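Local coordinates for protein 3-hydroxyadipyl-CoA dehydrogenase (Escherichia coli, PDB 3MOG) that oxidises (3S)-3-hydroxyadipyl-CoA to 3-oxoadipyl-CoA with NAD(+) as the electron acceptor, a step in the breakdown of phenylacetate, at residues T114-N119 against P135-G140. Numbering follows the deposited sequence.
Sequences TLLTTN and PERVAG
The carbonyl of Thr114 receives the guanidinium of Arg137: NH1 gives a nearly straight bond to Thr114 O at 3.0 Å, reaching a lone pair in the carbonyl plane while the oxygen lies in the plane of the guanidinium, at its edge. The arginine gets there with CG between its own backbone N and carbonyl carbon (chi1 43°) and a bend at chi2 (71°), which also lays CD against the same oxygen. NE donates to Asn134 O, so two different nitrogens of the group are held. In the strand, Leu116 N donates to Arg137 O at 2.9 Å, and the leucine side chain runs alongside the arginine, setting CD1 over the centre of one guanidinium face, 3.7 Å above its plane. A branched aliphatic residue suits this place, since its methyl packs on the flat face and leaves the N-H edges to polar partners. With an alanine in place of the arginine, Thr114 O would probably lose its NH1 donor and Leu116 CD1 the flat surface it rests on. Leu116 O accepts from Ala139 N at 3.2 Å, and Val138 CG1 packs beside the same oxygen. This is the parallel pairing of a beta-alpha-beta unit in the Rossmann-type NAD-binding domain, whose strands 115-118 and 138-143 are joined through helix 125-128. Thr117 and Ala139 share the other face, and Leu169 of helix 163-175 packs on both, consistent with a small residue at Ala139; the beta-branched threonine favours the extended backbone, and its hydroxyl is satisfied by Val88 O. Thr118 N carries the ladder on to Ala139 O at 3.3 Å, while its OG1, anti to the backbone N (chi1 174°), bonds Glu90 OE1. Opposite Thr118, Gly140 CA makes a CA-H...O contact with Thr118 O at 3.5 Å.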
ATOM      1  N   THR C 114      35.457  -2.678 -23.018  1.00 62.97           N
ATOM      2  CA  THR C 114      34.700  -3.914 -23.184  1.00 62.45           C
ATOM      3  C   THR C 114      33.310  -3.741 -22.584  1.00 60.51           C
ATOM      4  O   THR C 114      33.168  -3.305 -21.436  1.00 56.80           O
ATOM      5  CB  THR C 114      35.462  -5.121 -22.570  1.00 65.45           C
ATOM      6  OG1 THR C 114      36.401  -5.611 -23.534  1.00 74.45           O
ATOM      7  CG2 THR C 114      34.522  -6.269 -22.161  1.00 60.25           C
ATOM      8  N   LEU C 115      32.291  -4.060 -23.378  1.00 56.56           N
ATOM      9  CA  LEU C 115      30.898  -3.971 -22.937  1.00 53.17           C
ATOM     10  C   LEU C 115      30.598  -5.103 -21.961  1.00 49.14           C
ATOM     11  O   LEU C 115      30.935  -6.260 -22.210  1.00 50.53           O
ATOM     12  CB  LEU C 115      29.958  -4.017 -24.144  1.00 52.03           C
ATOM     13  CG  LEU C 115      30.380  -3.219 -25.396  1.00 52.41           C
ATOM     14  CD1 LEU C 115      29.419  -3.463 -26.545  1.00 47.89           C
ATOM     15  CD2 LEU C 115      30.513  -1.718 -25.132  1.00 48.33           C
ATOM     16  N   LEU C 116      30.011  -4.752 -20.825  1.00 49.30           N
ATOM     17  CA  LEU C 116      29.741  -5.714 -19.769  1.00 50.59           C
ATOM     18  C   LEU C 116      28.247  -5.798 -19.553  1.00 51.49           C
ATOM     19  O   LEU C 116      27.632  -4.897 -19.001  1.00 53.62           O
ATOM     20  CB  LEU C 116      30.445  -5.318 -18.466  1.00 52.35           C
ATOM     21  CG  LEU C 116      31.971  -5.277 -18.403  1.00 53.06           C
ATOM     22  CD1 LEU C 116      32.433  -4.919 -16.980  1.00 43.24           C
ATOM     23  CD2 LEU C 116      32.565  -6.593 -18.864  1.00 50.43           C
ATOM     24  N   THR C 117      27.639  -6.876 -20.010  1.00 51.67           N
ATOM     25  CA  THR C 117      26.201  -6.923 -19.959  1.00 47.25           C
ATOM     26  C   THR C 117      25.692  -8.085 -19.146  1.00 47.26           C
ATOM     27  O   THR C 117      26.416  -9.057 -18.896  1.00 48.59           O
ATOM     28  CB  THR C 117      25.585  -6.954 -21.363  1.00 50.07           C
ATOM     29  OG1 THR C 117      25.924  -8.181 -22.009  1.00 51.84           O
ATOM     30  CG2 THR C 117      26.091  -5.794 -22.200  1.00 44.22           C
ATOM     31  N   THR C 118      24.441  -7.971 -18.722  1.00 46.97           N
ATOM     32  CA  THR C 118      23.785  -9.053 -18.013  1.00 43.69           C
ATOM     33  C   THR C 118      22.434  -9.378 -18.642  1.00 45.42           C
ATOM     34  O   THR C 118      21.743  -8.490 -19.159  1.00 49.88           O
ATOM     35  CB  THR C 118      23.635  -8.741 -16.501  1.00 43.45           C
ATOM     36  OG1 THR C 118      22.856  -9.764 -15.872  1.00 41.16           O
ATOM     37  CG2 THR C 118      22.982  -7.420 -16.292  1.00 42.88           C
ATOM     38  N   ASN C 119      22.087 -10.661 -18.607  1.00 40.54           N
ATOM     39  CA  ASN C 119      20.815 -11.163 -19.116  1.00 43.72           C
ATOM     40  C   ASN C 119      19.715 -11.040 -18.069  1.00 43.60           C
ATOM     41  O   ASN C 119      18.596 -11.451 -18.311  1.00 39.18           O
ATOM     42  CB  ASN C 119      20.963 -12.638 -19.566  1.00 40.97           C
ATOM     43  CG  ASN C 119      19.646 -13.247 -20.085  1.00 50.44           C
ATOM     44  OD1 ASN C 119      18.932 -12.641 -20.883  1.00 59.99           O
ATOM     45  ND2 ASN C 119      19.319 -14.439 -19.608  1.00 46.63           N
ATOM     46  N   PRO C 135      31.476   2.583 -15.360  1.00 67.97           N
ATOM     47  CA  PRO C 135      30.077   2.145 -15.221  1.00 65.07           C
ATOM     48  C   PRO C 135      29.253   2.321 -16.502  1.00 62.91           C
ATOM     49  O   PRO C 135      28.219   1.673 -16.671  1.00 67.08           O
ATOM     50  CB  PRO C 135      29.549   3.033 -14.093  1.00 67.41           C
ATOM     51  CG  PRO C 135      30.388   4.269 -14.165  1.00 61.01           C
ATOM     52  CD  PRO C 135      31.739   3.843 -14.637  1.00 66.77           C
ATOM     53  N   GLU C 136      29.762   3.157 -17.401  1.00 58.11           N
ATOM     54  CA  GLU C 136      29.130   3.522 -18.661  1.00 60.41           C
ATOM     55  C   GLU C 136      29.031   2.399 -19.688  1.00 60.22           C
ATOM     56  O   GLU C 136      28.228   2.484 -20.624  1.00 64.26           O
ATOM     57  CB  GLU C 136      29.907   4.683 -19.278  1.00 59.85           C
ATOM     58  CG  GLU C 136      31.338   4.787 -18.739  1.00 73.77           C
ATOM     59  CD  GLU C 136      32.367   5.046 -19.820  1.00 88.41           C
ATOM     60  OE1 GLU C 136      32.087   5.830 -20.757  1.00 95.50           O
ATOM     61  OE2 GLU C 136      33.467   4.460 -19.722  1.00 95.99           O
ATOM     62  N   ARG C 137      29.859   1.370 -19.551  1.00 54.63           N
ATOM     63  CA  ARG C 137      29.815   0.265 -20.507  1.00 56.38           C
ATOM     64  C   ARG C 137      29.093  -0.941 -19.927  1.00 54.45           C
ATOM     65  O   ARG C 137      29.126  -2.023 -20.498  1.00 53.81           O
ATOM     66  CB  ARG C 137      31.208  -0.099 -21.074  1.00 57.81           C
ATOM     67  CG  ARG C 137      32.364  -0.136 -20.073  1.00 57.77           C
ATOM     68  CD  ARG C 137      32.257  -1.315 -19.132  1.00 63.86           C
ATOM     69  NE  ARG C 137      33.175  -1.220 -18.003  1.00 68.16           N
ATOM     70  CZ  ARG C 137      34.344  -1.849 -17.936  1.00 63.87           C
ATOM     71  NH1 ARG C 137      34.746  -2.626 -18.939  1.00 51.52           N
ATOM     72  NH2 ARG C 137      35.105  -1.705 -16.859  1.00 59.56           N
ATOM     73  N   VAL C 138      28.470  -0.744 -18.767  1.00 53.46           N
ATOM     74  CA  VAL C 138      27.565  -1.732 -18.195  1.00 54.35           C
ATOM     75  C   VAL C 138      26.147  -1.453 -18.709  1.00 54.59           C
ATOM     76  O   VAL C 138      25.729  -0.299 -18.787  1.00 53.03           O
ATOM     77  CB  VAL C 138      27.593  -1.721 -16.655  1.00 55.33           C
ATOM     78  CG1 VAL C 138      26.883  -2.935 -16.085  1.00 54.50           C
ATOM     79  CG2 VAL C 138      29.023  -1.674 -16.145  1.00 58.20           C
ATOM     80  N   ALA C 139      25.434  -2.516 -19.079  1.00 50.23           N
ATOM     81  CA  ALA C 139      24.096  -2.424 -19.654  1.00 50.07           C
ATOM     82  C   ALA C 139      23.410  -3.770 -19.517  1.00 49.15           C
ATOM     83  O   ALA C 139      24.044  -4.755 -19.190  1.00 48.76           O
ATOM     84  CB  ALA C 139      24.167  -2.019 -21.131  1.00 43.35           C
ATOM     85  N   GLY C 140      22.106  -3.810 -19.765  1.00 50.85           N
ATOM     86  CA  GLY C 140      21.378  -5.073 -19.772  1.00 44.72           C
ATOM     87  C   GLY C 140      21.189  -5.518 -21.198  1.00 46.46           C
ATOM     88  O   GLY C 140      20.926  -4.703 -22.074  1.00 45.63           O
TER